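Local coordinates for protein 2,3-dehydroadipyl-CoA hydratase (Escherichia coli, PDB 4FZW) that catalyses the reversible hydration of 2,3-dehydroadipyl-CoA to 3-hydroxyadipyl-CoA in the breakdown of phenylacetate, at residues B[39-44]-B[92-97]. Numbering follows the deposited sequence.
Sequences NELEAA and QAFNKP
In the crotonase fold of this hydratase, L41 and A44 on helix 31-46 pack against F94 and K96 in the loop that leads from helix 84-92 into strand 98-102. With CG anti to the backbone N (chi1 177°), the F94 ring lies against L41 and A44. L41 crosses it at about a right angle: L41 CD2 lies 4.1 Å from the centroid of the F94 ring, almost on the normal, a CH-pi contact over one face. L41 CB touches F94 CD1 at 3.7 Å. A44 CB meets F94 CE1 obliquely at 4.1 Å. Beyond its CG the K96 chain runs extended to the last turn of the helix, where K96 NZ donates a 2.8 Å hydrogen bond to A44 O, nearly in line with the carbonyl (C=O...N 163°). NZ also bonds I50 O, past the helix end, and L41 also touches L18 and C53 of the central sheet. A methionine in place of K96 would probably leave the carbonyls of A44 and I50 without their shared donor, and with it the polar link between loop and helix end. The ammonium of this buried lysine thus satisfies two main-chain carbonyl oxygens, A44 O and I50 O, and its charge probably suits the negative end of the helix dipole, while the apolar contacts of F94 hold the loop against the helix.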
loop_
_atom_site.group_PDB
_atom_site.type_symbol
_atom_site.label_atom_id
_atom_site.label_comp_id
_atom_site.label_asym_id
_atom_site.label_seq_id
_atom_site.Cartn_x
_atom_site.Cartn_y
_atom_site.Cartn_z
ATOM N N ASN B 39 3.079 -0.266 31.051
ATOM C CA ASN B 39 4.110 -1.029 31.753
ATOM C C ASN B 39 3.620 -2.421 32.081
ATOM O O ASN B 39 4.381 -3.383 31.988
ATOM C CB ASN B 39 4.643 -0.305 33.005
ATOM C CG ASN B 39 5.397 0.969 32.662
ATOM O OD1 ASN B 39 5.994 1.076 31.596
ATOM N ND2 ASN B 39 5.357 1.945 33.558
ATOM N N GLU B 40 2.342 -2.512 32.448
ATOM C CA GLU B 40 1.699 -3.786 32.751
ATOM C C GLU B 40 1.743 -4.737 31.542
ATOM O O GLU B 40 2.203 -5.881 31.649
ATOM C CB GLU B 40 0.243 -3.561 33.191
ATOM C CG GLU B 40 0.038 -2.843 34.532
ATOM C CD GLU B 40 0.635 -3.592 35.703
ATOM O OE1 GLU B 40 0.982 -4.792 35.569
ATOM O OE2 GLU B 40 0.763 -2.960 36.770
ATOM N N LEU B 41 1.266 -4.260 30.393
ATOM C CA LEU B 41 1.262 -5.072 29.176
ATOM C C LEU B 41 2.655 -5.409 28.663
ATOM O O LEU B 41 2.887 -6.516 28.175
ATOM C CB LEU B 41 0.487 -4.367 28.068
ATOM C CG LEU B 41 -0.993 -4.142 28.298
ATOM C CD1 LEU B 41 -1.554 -3.343 27.138
ATOM C CD2 LEU B 41 -1.727 -5.488 28.490
ATOM N N GLU B 42 3.582 -4.457 28.740
ATOM C CA GLU B 42 4.957 -4.771 28.368
ATOM C C GLU B 42 5.507 -5.861 29.294
ATOM O O GLU B 42 6.002 -6.885 28.817
ATOM C CB GLU B 42 5.831 -3.512 28.257
ATOM C CG GLU B 42 5.471 -2.709 26.976
ATOM C CD GLU B 42 6.276 -1.442 26.753
ATOM O OE1 GLU B 42 7.016 -1.006 27.663
ATOM O OE2 GLU B 42 6.142 -0.871 25.652
ATOM N N ALA B 43 5.344 -5.696 30.604
ATOM C CA ALA B 43 5.770 -6.743 31.540
ATOM C C ALA B 43 5.127 -8.094 31.225
ATOM O O ALA B 43 5.799 -9.119 31.242
ATOM C CB ALA B 43 5.516 -6.338 32.981
ATOM N N ALA B 44 3.831 -8.084 30.920
ATOM C CA ALA B 44 3.103 -9.287 30.491
ATOM C C ALA B 44 3.586 -9.876 29.157
ATOM O O ALA B 44 3.519 -11.086 28.934
ATOM C CB ALA B 44 1.612 -8.985 30.414
ATOM N N GLN B 92 -0.410 -0.987 21.392
ATOM C CA GLN B 92 -0.705 -1.747 20.190
ATOM C C GLN B 92 0.355 -2.789 19.856
ATOM O O GLN B 92 0.090 -3.722 19.120
ATOM C CB GLN B 92 -0.866 -0.804 18.999
ATOM C CG GLN B 92 -0.587 -1.487 17.672
ATOM C CD GLN B 92 -0.905 -0.617 16.499
ATOM O OE1 GLN B 92 -2.021 -0.674 15.954
ATOM N NE2 GLN B 92 0.076 0.203 16.081
ATOM N N ALA B 93 1.558 -2.628 20.391
ATOM C CA ALA B 93 2.647 -3.541 20.087
ATOM C C ALA B 93 2.605 -4.751 21.014
ATOM O O ALA B 93 3.349 -5.717 20.839
ATOM C CB ALA B 93 3.997 -2.812 20.179
ATOM N N PHE B 94 1.716 -4.703 21.998
ATOM C CA PHE B 94 1.508 -5.859 22.850
ATOM C C PHE B 94 1.247 -7.056 21.940
ATOM O O PHE B 94 0.376 -7.010 21.079
ATOM C CB PHE B 94 0.347 -5.618 23.820
ATOM C CG PHE B 94 0.028 -6.805 24.703
ATOM C CD1 PHE B 94 0.903 -7.203 25.702
ATOM C CD2 PHE B 94 -1.145 -7.513 24.540
ATOM C CE1 PHE B 94 0.615 -8.291 26.520
ATOM C CE2 PHE B 94 -1.442 -8.611 25.362
ATOM C CZ PHE B 94 -0.558 -8.995 26.356
ATOM N N ASN B 95 2.016 -8.122 22.126
ATOM C CA ASN B 95 2.059 -9.213 21.156
ATOM C C ASN B 95 1.097 -10.366 21.480
ATOM O O ASN B 95 0.975 -11.311 20.702
ATOM C CB ASN B 95 3.502 -9.726 21.029
ATOM C CG ASN B 95 4.005 -10.405 22.315
ATOM O OD1 ASN B 95 3.493 -10.169 23.405
ATOM N ND2 ASN B 95 5.013 -11.245 22.179
ATOM N N LYS B 96 0.430 -10.292 22.634
ATOM C CA LYS B 96 -0.523 -11.330 23.038
ATOM C C LYS B 96 -1.983 -10.893 22.895
ATOM O O LYS B 96 -2.281 -9.700 22.861
ATOM C CB LYS B 96 -0.242 -11.804 24.463
ATOM C CG LYS B 96 1.129 -12.449 24.630
ATOM C CD LYS B 96 1.415 -12.779 26.089
ATOM C CE LYS B 96 2.896 -13.099 26.275
ATOM N NZ LYS B 96 3.218 -13.575 27.657
ATOM N N PRO B 97 -2.894 -11.871 22.783
ATOM C CA PRO B 97 -4.327 -11.556 22.665
ATOM C C PRO B 97 -4.824 -10.604 23.751
ATOM O O PRO B 97 -4.508 -10.753 24.932
ATOM C CB PRO B 97 -4.990 -12.921 22.793
ATOM C CG PRO B 97 -3.973 -13.834 22.117
ATOM C CD PRO B 97 -2.620 -13.299 22.544
#